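Local structure of histone-lysine N-methyltransferase, H3 lysine-9 specific SUVH6 (Arabidopsis thaliana, 6A5K) at residues A[265-270]-A[363-368]; A[355-360]-A[450-455]. The protein probably acts as an H3K9 methyltransferase, using S-adenosylmethionine as methyl donor, and belongs to a plant SUVH family that also binds methylated DNA. The protein carries 1 engineered substitution. All coordinates share one frame; numbering follows the deposited sequence.

Contact 1: residues A[265-270]-A[363-368]; sequences EKPPLF and RGWGVR. With SAM (S-adenosylmethionine), chain F.
Chi1 of -64° sets CG of Trp-365 opposite its carbonyl carbon, and chi2 of 85° turns the indole so that one face lies against Pro-267 and Pro-268. Trp-365 is the middle residue of the Gly-Trp-Gly sequence that matches the GXG motif of SET domains, while the prolines belong to the Pre-SET loop 265-270. CD of Pro-268 stands 4.0 Å from the centroid of the five-membered ring, 23° off its normal, which meets the geometry of a CH-pi contact. Over the same face, CG of Pro-267 approaches CH2 of Trp-365 at 4.0 Å. The carbonyl O of Glu-265 instead meets the rim, 3.6 Å from CZ2 of Trp-365. The carboxylate of Glu-265 passes NE1 of Trp-365 without bonding to it, OE1 of Glu-265 being salt-bridged to Lys-359, and the buried NE1 finds no partner in the model. Side chains of Ala-258 and Ile-357 also touch the indole. The backbone of the motif serves the cofactor: a CB on Gly-364 would run into OXT of SAM, and the amino N of SAM donates to O of Trp-365 at 2.8 Å. The cofactor carboxylate is gripped in turn by N of Trp-365, 2.8 Å from OXT.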
ATOM      1  N   GLU A 265     -14.648 -16.918 -18.775  1.00 39.65           N
ATOM      2  CA  GLU A 265     -14.580 -17.686 -17.533  1.00 39.16           C
ATOM      3  C   GLU A 265     -15.334 -17.028 -16.376  1.00 37.34           C
ATOM      4  O   GLU A 265     -15.300 -15.813 -16.210  1.00 37.09           O
ATOM      5  CB  GLU A 265     -13.120 -17.887 -17.131  1.00 39.07           C
ATOM      6  CG  GLU A 265     -12.637 -19.320 -17.097  1.00 45.53           C
ATOM      7  CD  GLU A 265     -11.146 -19.401 -16.822  1.00 52.64           C
ATOM      8  OE1 GLU A 265     -10.360 -19.131 -17.756  1.00 55.57           O
ATOM      9  OE2 GLU A 265     -10.762 -19.712 -15.672  1.00 50.05           O
ATOM     10  N   LYS A 266     -16.021 -17.842 -15.582  1.00 40.44           N
ATOM     11  CA  LYS A 266     -16.649 -17.373 -14.351  1.00 36.75           C
ATOM     12  C   LYS A 266     -15.781 -17.835 -13.190  1.00 34.11           C
ATOM     13  O   LYS A 266     -14.941 -18.716 -13.378  1.00 31.07           O
ATOM     14  CB  LYS A 266     -18.085 -17.898 -14.231  1.00 40.45           C
ATOM     15  CG  LYS A 266     -19.132 -16.979 -14.856  1.00 44.79           C
ATOM     16  CD  LYS A 266     -18.958 -16.889 -16.364  1.00 49.90           C
ATOM     17  CE  LYS A 266     -19.997 -15.984 -17.002  1.00 55.02           C
ATOM     18  NZ  LYS A 266     -19.849 -15.960 -18.483  1.00 59.00           N
ATOM     19  N   PRO A 267     -15.951 -17.233 -11.997  1.00 36.04           N
ATOM     20  CA  PRO A 267     -15.087 -17.611 -10.866  1.00 31.93           C
ATOM     21  C   PRO A 267     -15.174 -19.092 -10.521  1.00 28.88           C
ATOM     22  O   PRO A 267     -16.231 -19.696 -10.698  1.00 28.88           O
ATOM     23  CB  PRO A 267     -15.617 -16.753  -9.714  1.00 35.53           C
ATOM     24  CG  PRO A 267     -16.280 -15.600 -10.380  1.00 38.49           C
ATOM     25  CD  PRO A 267     -16.861 -16.128 -11.646  1.00 39.22           C
ATOM     26  N   PRO A 268     -14.066 -19.674 -10.039  1.00 28.96           N
ATOM     27  CA  PRO A 268     -14.019 -21.111  -9.760  1.00 30.91           C
ATOM     28  C   PRO A 268     -14.917 -21.521  -8.604  1.00 33.03           C
ATOM     29  O   PRO A 268     -15.309 -20.708  -7.764  1.00 28.41           O
ATOM     30  CB  PRO A 268     -12.548 -21.354  -9.412  1.00 29.72           C
ATOM     31  CG  PRO A 268     -12.063 -20.043  -8.910  1.00 24.92           C
ATOM     32  CD  PRO A 268     -12.788 -19.011  -9.725  1.00 26.85           C
ATOM     33  N   LEU A 269     -15.238 -22.806  -8.578  1.00 33.63           N
ATOM     34  CA  LEU A 269     -16.152 -23.359  -7.599  1.00 32.76           C
ATOM     35  C   LEU A 269     -15.443 -23.576  -6.272  1.00 28.12           C
ATOM     36  O   LEU A 269     -14.357 -24.155  -6.238  1.00 30.53           O
ATOM     37  CB  LEU A 269     -16.735 -24.670  -8.127  1.00 35.97           C
ATOM     38  CG  LEU A 269     -17.685 -25.485  -7.263  1.00 36.99           C
ATOM     39  CD1 LEU A 269     -18.979 -24.721  -7.080  1.00 42.34           C
ATOM     40  CD2 LEU A 269     -17.946 -26.827  -7.929  1.00 37.76           C
ATOM     41  N   PHE A 270     -16.051 -23.087  -5.193  1.00 28.23           N
ATOM     42  CA  PHE A 270     -15.573 -23.319  -3.830  1.00 26.95           C
ATOM     43  C   PHE A 270     -16.613 -22.812  -2.838  1.00 28.04           C
ATOM     44  O   PHE A 270     -17.496 -22.041  -3.201  1.00 29.16           O
ATOM     45  CB  PHE A 270     -14.214 -22.634  -3.580  1.00 23.64           C
ATOM     46  CG  PHE A 270     -14.300 -21.139  -3.440  1.00 24.21           C
ATOM     47  CD1 PHE A 270     -14.437 -20.331  -4.559  1.00 22.23           C
ATOM     48  CD2 PHE A 270     -14.241 -20.541  -2.191  1.00 21.15           C
ATOM     49  CE1 PHE A 270     -14.524 -18.956  -4.433  1.00 21.15           C
ATOM     50  CE2 PHE A 270     -14.323 -19.163  -2.060  1.00 20.03           C
ATOM     51  CZ  PHE A 270     -14.461 -18.373  -3.180  1.00 20.03           C
ATOM     52  N   ARG A 363      -2.202 -15.417 -14.968  1.00 18.54           N
ATOM     53  CA  ARG A 363      -2.158 -15.981 -13.618  1.00 16.19           C
ATOM     54  C   ARG A 363      -3.541 -16.283 -13.052  1.00 19.33           C
ATOM     55  O   ARG A 363      -3.723 -16.302 -11.836  1.00 19.74           O
ATOM     56  CB  ARG A 363      -1.402 -15.034 -12.673  1.00 13.35           C
ATOM     57  CG  ARG A 363       0.080 -14.922 -12.985  1.00 12.89           C
ATOM     58  CD  ARG A 363       0.776 -13.818 -12.166  1.00 14.36           C
ATOM     59  NE  ARG A 363       0.002 -12.575 -12.163  1.00 17.89           N
ATOM     60  CZ  ARG A 363      -0.148 -11.776 -13.213  1.00 16.40           C
ATOM     61  NH1 ARG A 363       0.432 -12.073 -14.363  1.00 22.08           N
ATOM     62  NH2 ARG A 363      -0.891 -10.680 -13.111  1.00 17.93           N
ATOM     63  N   GLY A 364      -4.506 -16.538 -13.935  1.00 16.15           N
ATOM     64  CA  GLY A 364      -5.868 -16.819 -13.515  1.00 17.30           C
ATOM     65  C   GLY A 364      -6.517 -15.656 -12.782  1.00 17.82           C
ATOM     66  O   GLY A 364      -6.367 -14.498 -13.170  1.00 18.67           O
ATOM     67  N   TRP A 365      -7.249 -15.967 -11.720  1.00 15.75           N
ATOM     68  CA  TRP A 365      -7.910 -14.938 -10.930  1.00 17.91           C
ATOM     69  C   TRP A 365      -6.957 -14.354  -9.890  1.00 15.34           C
ATOM     70  O   TRP A 365      -6.137 -15.073  -9.318  1.00 18.21           O
ATOM     71  CB  TRP A 365      -9.157 -15.506 -10.249  1.00 18.26           C
ATOM     72  CG  TRP A 365     -10.211 -15.940 -11.228  1.00 18.82           C
ATOM     73  CD1 TRP A 365     -10.299 -17.146 -11.856  1.00 21.65           C
ATOM     74  CD2 TRP A 365     -11.312 -15.156 -11.702  1.00 23.66           C
ATOM     75  NE1 TRP A 365     -11.395 -17.165 -12.692  1.00 24.50           N
ATOM     76  CE2 TRP A 365     -12.032 -15.957 -12.613  1.00 24.64           C
ATOM     77  CE3 TRP A 365     -11.757 -13.857 -11.443  1.00 18.85           C
ATOM     78  CZ2 TRP A 365     -13.178 -15.498 -13.263  1.00 29.09           C
ATOM     79  CZ3 TRP A 365     -12.897 -13.404 -12.091  1.00 20.36           C
ATOM     80  CH2 TRP A 365     -13.593 -14.224 -12.990  1.00 22.13           C
ATOM     81  N   GLY A 366      -7.071 -13.047  -9.666  1.00 15.27           N
ATOM     82  CA  GLY A 366      -6.326 -12.353  -8.629  1.00 16.09           C
ATOM     83  C   GLY A 366      -7.224 -11.418  -7.833  1.00 12.85           C
ATOM     84  O   GLY A 366      -8.442 -11.395  -8.036  1.00 15.47           O
ATOM     85  N   VAL A 367      -6.620 -10.631  -6.943  1.00 13.61           N
ATOM     86  CA  VAL A 367      -7.367  -9.752  -6.042  1.00 11.88           C
ATOM     87  C   VAL A 367      -6.926  -8.305  -6.199  1.00 12.22           C
ATOM     88  O   VAL A 367      -5.733  -8.030  -6.290  1.00 13.06           O
ATOM     89  CB  VAL A 367      -7.185 -10.169  -4.553  1.00 17.37           C
ATOM     90  CG1 VAL A 367      -7.926  -9.207  -3.630  1.00 14.10           C
ATOM     91  CG2 VAL A 367      -7.659 -11.604  -4.321  1.00 15.20           C
ATOM     92  N   ARG A 368      -7.884  -7.382  -6.252  1.00 14.33           N
ATOM     93  CA  ARG A 368      -7.551  -5.960  -6.201  1.00 15.14           C
ATOM     94  C   ARG A 368      -8.570  -5.205  -5.353  1.00 14.49           C
ATOM     95  O   ARG A 368      -9.595  -5.764  -4.945  1.00 18.14           O
ATOM     96  CB  ARG A 368      -7.479  -5.352  -7.614  1.00 11.31           C
ATOM     97  CG  ARG A 368      -8.818  -5.375  -8.365  1.00 12.74           C
ATOM     98  CD  ARG A 368      -8.646  -4.965  -9.835  1.00 14.35           C
ATOM     99  NE  ARG A 368      -9.887  -5.133 -10.594  1.00 14.92           N
ATOM    100  CZ  ARG A 368      -9.937  -5.217 -11.918  1.00 19.75           C
ATOM    101  NH1 ARG A 368      -8.817  -5.151 -12.629  1.00 18.38           N
ATOM    102  NH2 ARG A 368     -11.105  -5.372 -12.531  1.00 23.35           N
TER
HETATM  103  N   SAM F 805      -4.704 -17.425  -9.647  1.00 12.76           N
HETATM  104  CA  SAM F 805      -5.422 -18.308  -8.708  1.00 15.91           C
HETATM  105  C   SAM F 805      -6.833 -18.672  -9.172  1.00 18.80           C
HETATM  106  O   SAM F 805      -7.600 -19.295  -8.425  1.00 17.63           O
HETATM  107  OXT SAM F 805      -7.238 -18.347 -10.292  1.00 16.67           O
HETATM  108  CB  SAM F 805      -5.482 -17.675  -7.318  1.00 12.57           C
HETATM  109  CG  SAM F 805      -4.165 -17.846  -6.575  1.00 16.05           C
HETATM  110  SD  SAM F 805      -3.952 -19.605  -6.212  1.00 50.02           S
HETATM  111  CE  SAM F 805      -3.748 -19.489  -4.440  1.00 12.33           C
HETATM  112  C5' SAM F 805      -2.243 -19.970  -6.641  1.00 17.88           C
HETATM  113  C4' SAM F 805      -2.120 -20.312  -8.113  1.00 18.49           C
HETATM  114  O4' SAM F 805      -2.210 -19.126  -8.892  1.00 16.78           O
HETATM  115  C3' SAM F 805      -0.771 -20.933  -8.420  1.00 23.19           C
HETATM  116  O3' SAM F 805      -0.811 -22.333  -8.280  1.00 25.51           O
HETATM  117  C2' SAM F 805      -0.574 -20.520  -9.856  1.00 19.79           C
HETATM  118  O2' SAM F 805      -1.334 -21.388 -10.666  1.00 22.88           O
HETATM  119  C1' SAM F 805      -1.238 -19.161  -9.915  1.00 15.85           C
HETATM  120  N9  SAM F 805      -0.236 -18.103  -9.671  1.00 14.77           N
HETATM  121  C8  SAM F 805      -0.183 -17.233  -8.614  1.00 13.69           C
HETATM  122  N7  SAM F 805       0.899 -16.424  -8.768  1.00 14.24           N
HETATM  123  C5  SAM F 805       1.546 -16.782  -9.903  1.00 13.38           C
HETATM  124  C6  SAM F 805       2.689 -16.305 -10.535  1.00 14.68           C
HETATM  125  N6  SAM F 805       3.390 -15.293 -10.019  1.00 11.06           N
HETATM  126  N1  SAM F 805       3.115 -16.902 -11.701  1.00 12.79           N
HETATM  127  C2  SAM F 805       2.401 -17.948 -12.252  1.00 14.53           C
HETATM  128  N3  SAM F 805       1.259 -18.412 -11.628  1.00 15.01           N
HETATM  129  C4  SAM F 805       0.835 -17.836 -10.479  1.00 16.08           C

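Contact 2: residues A[355-360]-A[450-455]; sequences LEIFKT and GRFINH. With SAM (S-adenosylmethionine), chain F.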
ATOM      1  N   LEU A 355     -12.849  -5.026  -1.642  1.00 19.80           N
ATOM      2  CA  LEU A 355     -12.083  -5.949  -2.474  1.00 19.29           C
ATOM      3  C   LEU A 355     -12.924  -6.530  -3.602  1.00 19.23           C
ATOM      4  O   LEU A 355     -14.155  -6.604  -3.512  1.00 18.94           O
ATOM      5  CB  LEU A 355     -11.510  -7.089  -1.628  1.00 18.56           C
ATOM      6  CG  LEU A 355     -10.670  -6.687  -0.416  1.00 17.70           C
ATOM      7  CD1 LEU A 355     -10.174  -7.921   0.318  1.00 20.08           C
ATOM      8  CD2 LEU A 355      -9.499  -5.802  -0.841  1.00 16.88           C
ATOM      9  N   GLU A 356     -12.244  -6.934  -4.669  1.00 15.75           N
ATOM     10  CA  GLU A 356     -12.875  -7.698  -5.739  1.00 22.87           C
ATOM     11  C   GLU A 356     -11.854  -8.655  -6.348  1.00 21.07           C
ATOM     12  O   GLU A 356     -10.645  -8.409  -6.269  1.00 20.76           O
ATOM     13  CB  GLU A 356     -13.461  -6.767  -6.807  1.00 27.54           C
ATOM     14  CG  GLU A 356     -12.466  -6.236  -7.820  1.00 30.39           C
ATOM     15  CD  GLU A 356     -13.115  -5.323  -8.855  1.00 35.46           C
ATOM     16  OE1 GLU A 356     -14.329  -5.042  -8.734  1.00 34.41           O
ATOM     17  OE2 GLU A 356     -12.413  -4.889  -9.793  1.00 29.03           O
ATOM     18  N   ILE A 357     -12.330  -9.765  -6.912  1.00 20.17           N
ATOM     19  CA  ILE A 357     -11.440 -10.623  -7.681  1.00 15.39           C
ATOM     20  C   ILE A 357     -11.627 -10.342  -9.165  1.00 18.80           C
ATOM     21  O   ILE A 357     -12.694  -9.892  -9.607  1.00 18.86           O
ATOM     22  CB  ILE A 357     -11.651 -12.130  -7.395  1.00 16.68           C
ATOM     23  CG1 ILE A 357     -13.011 -12.623  -7.907  1.00 18.09           C
ATOM     24  CG2 ILE A 357     -11.474 -12.423  -5.905  1.00 15.07           C
ATOM     25  CD1 ILE A 357     -13.149 -14.140  -7.871  1.00 19.28           C
ATOM     26  N   PHE A 358     -10.572 -10.585  -9.933  1.00 15.70           N
ATOM     27  CA  PHE A 358     -10.603 -10.249 -11.344  1.00 17.04           C
ATOM     28  C   PHE A 358      -9.724 -11.197 -12.141  1.00 21.72           C
ATOM     29  O   PHE A 358      -8.807 -11.811 -11.598  1.00 15.47           O
ATOM     30  CB  PHE A 358     -10.154  -8.799 -11.564  1.00 16.57           C
ATOM     31  CG  PHE A 358      -8.678  -8.583 -11.362  1.00 16.11           C
ATOM     32  CD1 PHE A 358      -8.144  -8.488 -10.083  1.00 16.21           C
ATOM     33  CD2 PHE A 358      -7.825  -8.480 -12.452  1.00 18.53           C
ATOM     34  CE1 PHE A 358      -6.778  -8.293  -9.897  1.00 15.15           C
ATOM     35  CE2 PHE A 358      -6.468  -8.288 -12.275  1.00 17.89           C
ATOM     36  CZ  PHE A 358      -5.942  -8.201 -10.991  1.00 12.10           C
ATOM     37  N   LYS A 359      -9.995 -11.305 -13.435  1.00 19.36           N
ATOM     38  CA  LYS A 359      -9.214 -12.204 -14.271  1.00 19.14           C
ATOM     39  C   LYS A 359      -7.971 -11.531 -14.854  1.00 20.34           C
ATOM     40  O   LYS A 359      -8.047 -10.449 -15.448  1.00 18.36           O
ATOM     41  CB  LYS A 359     -10.077 -12.762 -15.405  1.00 20.11           C
ATOM     42  CG  LYS A 359      -9.463 -13.965 -16.104  1.00 20.62           C
ATOM     43  CD  LYS A 359      -9.277 -15.117 -15.138  1.00 20.83           C
ATOM     44  CE  LYS A 359      -9.513 -16.461 -15.814  1.00 27.56           C
ATOM     45  NZ  LYS A 359      -8.735 -16.624 -17.075  1.00 31.69           N
ATOM     46  N   THR A 360      -6.827 -12.181 -14.675  1.00 16.37           N
ATOM     47  CA  THR A 360      -5.574 -11.725 -15.264  1.00 16.17           C
ATOM     48  C   THR A 360      -5.358 -12.489 -16.557  1.00 22.34           C
ATOM     49  O   THR A 360      -6.066 -13.458 -16.822  1.00 21.37           O
ATOM     50  CB  THR A 360      -4.368 -11.962 -14.338  1.00 17.83           C
ATOM     51  OG1 THR A 360      -4.117 -13.369 -14.249  1.00 16.04           O
ATOM     52  CG2 THR A 360      -4.618 -11.396 -12.951  1.00 13.14           C
ATOM     53  N   GLY A 450      -8.827 -14.536   0.382  1.00 15.22           N
ATOM     54  CA  GLY A 450      -7.387 -14.695   0.483  1.00 17.25           C
ATOM     55  C   GLY A 450      -6.828 -15.768  -0.435  1.00 17.78           C
ATOM     56  O   GLY A 450      -5.677 -15.669  -0.869  1.00 13.11           O
ATOM     57  N   ARG A 451      -7.641 -16.780  -0.752  1.00 12.86           N
ATOM     58  CA  ARG A 451      -7.199 -17.872  -1.617  1.00 13.69           C
ATOM     59  C   ARG A 451      -6.861 -17.371  -3.029  1.00 14.37           C
ATOM     60  O   ARG A 451      -6.198 -18.062  -3.789  1.00 13.78           O
ATOM     61  CB  ARG A 451      -8.267 -18.984  -1.700  1.00 14.32           C
ATOM     62  CG  ARG A 451      -9.451 -18.638  -2.605  1.00 14.85           C
ATOM     63  CD  ARG A 451     -10.677 -19.530  -2.357  1.00 16.16           C
ATOM     64  NE  ARG A 451     -10.455 -20.935  -2.704  1.00 20.33           N
ATOM     65  CZ  ARG A 451     -10.441 -21.408  -3.949  1.00 20.59           C
ATOM     66  NH1 ARG A 451     -10.603 -20.587  -4.977  1.00 17.35           N
ATOM     67  NH2 ARG A 451     -10.238 -22.700  -4.170  1.00 21.14           N
ATOM     68  N   PHE A 452      -7.312 -16.173  -3.383  1.00 12.48           N
ATOM     69  CA  PHE A 452      -7.142 -15.689  -4.756  1.00 13.38           C
ATOM     70  C   PHE A 452      -5.954 -14.747  -4.938  1.00 15.02           C
ATOM     71  O   PHE A 452      -5.647 -14.353  -6.063  1.00 13.92           O
ATOM     72  CB  PHE A 452      -8.418 -14.991  -5.234  1.00 16.38           C
ATOM     73  CG  PHE A 452      -9.547 -15.928  -5.531  1.00 21.86           C
ATOM     74  CD1 PHE A 452     -10.685 -15.939  -4.740  1.00 17.65           C
ATOM     75  CD2 PHE A 452      -9.476 -16.796  -6.612  1.00 23.68           C
ATOM     76  CE1 PHE A 452     -11.734 -16.803  -5.017  1.00 17.31           C
ATOM     77  CE2 PHE A 452     -10.524 -17.663  -6.897  1.00 23.91           C
ATOM     78  CZ  PHE A 452     -11.652 -17.666  -6.099  1.00 20.03           C
ATOM     79  N   ILE A 453      -5.281 -14.385  -3.847  1.00 12.96           N
ATOM     80  CA  ILE A 453      -4.132 -13.469  -3.942  1.00 12.83           C
ATOM     81  C   ILE A 453      -2.929 -14.175  -4.577  1.00 13.69           C
ATOM     82  O   ILE A 453      -2.475 -15.218  -4.092  1.00 13.29           O
ATOM     83  CB  ILE A 453      -3.728 -12.906  -2.559  1.00 11.57           C
ATOM     84  CG1 ILE A 453      -4.915 -12.192  -1.906  1.00 16.07           C
ATOM     85  CG2 ILE A 453      -2.535 -11.946  -2.689  1.00  9.18           C
ATOM     86  CD1 ILE A 453      -4.671 -11.817  -0.450  1.00 14.65           C
ATOM     87  N   ASN A 454      -2.436 -13.615  -5.678  1.00  9.66           N
ATOM     88  CA  ASN A 454      -1.345 -14.222  -6.433  1.00 13.66           C
ATOM     89  C   ASN A 454       0.033 -13.926  -5.850  1.00 10.38           C
ATOM     90  O   ASN A 454       0.178 -13.087  -4.975  1.00  8.46           O
ATOM     91  CB  ASN A 454      -1.404 -13.760  -7.897  1.00  9.69           C
ATOM     92  CG  ASN A 454      -2.507 -14.458  -8.679  1.00 12.77           C
ATOM     93  OD1 ASN A 454      -2.800 -15.628  -8.437  1.00 16.53           O
ATOM     94  ND2 ASN A 454      -3.126 -13.744  -9.614  1.00 13.51           N
ATOM     95  N   HIS A 455       1.043 -14.630  -6.343  1.00 10.56           N
ATOM     96  CA  HIS A 455       2.417 -14.379  -5.931  1.00 11.22           C
ATOM     97  C   HIS A 455       3.065 -13.262  -6.747  1.00 14.42           C
ATOM     98  O   HIS A 455       2.815 -13.135  -7.951  1.00 14.37           O
ATOM     99  CB  HIS A 455       3.269 -15.642  -6.073  1.00 11.22           C
ATOM    100  CG  HIS A 455       4.742 -15.362  -6.087  1.00 13.81           C
ATOM    101  ND1 HIS A 455       5.481 -15.229  -4.930  1.00 11.07           N
ATOM    102  CD2 HIS A 455       5.603 -15.142  -7.113  1.00  8.87           C
ATOM    103  CE1 HIS A 455       6.739 -14.964  -5.240  1.00 14.61           C
ATOM    104  NE2 HIS A 455       6.841 -14.903  -6.557  1.00 10.23           N
TER
HETATM  105  N   SAM F 805      -4.704 -17.425  -9.647  1.00 12.76           N
HETATM  106  CA  SAM F 805      -5.422 -18.308  -8.708  1.00 15.91           C
HETATM  107  C   SAM F 805      -6.833 -18.672  -9.172  1.00 18.80           C
HETATM  108  O   SAM F 805      -7.600 -19.295  -8.425  1.00 17.63           O
HETATM  109  OXT SAM F 805      -7.238 -18.347 -10.292  1.00 16.67           O
HETATM  110  CB  SAM F 805      -5.482 -17.675  -7.318  1.00 12.57           C
HETATM  111  CG  SAM F 805      -4.165 -17.846  -6.575  1.00 16.05           C
HETATM  112  SD  SAM F 805      -3.952 -19.605  -6.212  1.00 50.02           S
HETATM  113  CE  SAM F 805      -3.748 -19.489  -4.440  1.00 12.33           C
HETATM  114  C5' SAM F 805      -2.243 -19.970  -6.641  1.00 17.88           C
HETATM  115  C4' SAM F 805      -2.120 -20.312  -8.113  1.00 18.49           C
HETATM  116  O4' SAM F 805      -2.210 -19.126  -8.892  1.00 16.78           O
HETATM  117  C3' SAM F 805      -0.771 -20.933  -8.420  1.00 23.19           C
HETATM  118  O3' SAM F 805      -0.811 -22.333  -8.280  1.00 25.51           O
HETATM  119  C2' SAM F 805      -0.574 -20.520  -9.856  1.00 19.79           C
HETATM  120  O2' SAM F 805      -1.334 -21.388 -10.666  1.00 22.88           O
HETATM  121  C1' SAM F 805      -1.238 -19.161  -9.915  1.00 15.85           C
HETATM  122  N9  SAM F 805      -0.236 -18.103  -9.671  1.00 14.77           N
HETATM  123  C8  SAM F 805      -0.183 -17.233  -8.614  1.00 13.69           C
HETATM  124  N7  SAM F 805       0.899 -16.424  -8.768  1.00 14.24           N
HETATM  125  C5  SAM F 805       1.546 -16.782  -9.903  1.00 13.38           C
HETATM  126  C6  SAM F 805       2.689 -16.305 -10.535  1.00 14.68           C
HETATM  127  N6  SAM F 805       3.390 -15.293 -10.019  1.00 11.06           N
HETATM  128  N1  SAM F 805       3.115 -16.902 -11.701  1.00 12.79           N
HETATM  129  C2  SAM F 805       2.401 -17.948 -12.252  1.00 14.53           C
HETATM  130  N3  SAM F 805       1.259 -18.412 -11.628  1.00 15.01           N
HETATM  131  C4  SAM F 805       0.835 -17.836 -10.479  1.00 16.08           C
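The cofactor pocket of the SET domain is lined by 450-455, a 3-10 turn that runs into the first two residues of the Asn-His-Ser-Cys motif, and strand 355-359 packs against it. The evidence for that packing is a CH-pi contact: CD1 of Ile-357 lies 4.2 Å from the centroid of the Phe-452 ring, 13° off its normal. CG1 of Ile-357 occupies the crowded position between backbone N and carbonyl carbon (chi1 68°), which carries CD1 over the ring, while the other branch, CG2, reaches CD1 of Phe-452 at 3.8 Å. CG of Arg-451 covers the opposite face, so the phenyl group is sandwiched between aliphatic groups. CD2 of Phe-452 also lies 3.6 Å from the carboxylate O of SAM. An alanine in place of Phe-452 would probably open a gap between Ile-357 and Arg-451, leaving CD1 of the one and CG of the other without the ring between them.

Farther along, the two segments touch lightly, CG2 of Thr-360 lying 4.3 Å from ND2 of Asn-454. OD1 of Asn-454 accepts a hydrogen bond from the amino N of SAM at 2.9 Å, and Glu-491, which takes ND2, probably fixes which way the amide faces. His-455 recognises the adenine through its backbone: its N donates to N7 of SAM at 3.0 Å and 160°, and its O receives N6 of SAM at 3.0 Å. The Hoogsteen edge of the adenine, N7 together with N6, is therefore read by the backbone of one residue. At the reactive end, O of Arg-451 lies only 2.9 Å from the methyl CE of SAM, consistent with a carbonyl helping to orient the electron-poor methyl of the sulfonium for transfer.

Overall arrangement
From the N terminus, the chain runs from loop 265-270 through the rest of the Pre-SET region, with its nine zinc-binding cysteines. Next come strand 355-359 and, directly after it, strand 365-369, where contact 1 closes its loop of 92 residues. Contact 2 starts from the first strand and closes at 450-455, with 89 residues between. As the segments alternate, the two loops cross rather than nest. The strands are sheet neighbours, paired through backbone bonds such as Gly-366 with Phe-358 and linked by a salt bridge from Arg-368 NE to Glu-356 OE2 (2.7 Å). The contacts join the Pre-SET loop to the strands and these to the cofactor-binding turn; both touch SAM through their SET-domain segments.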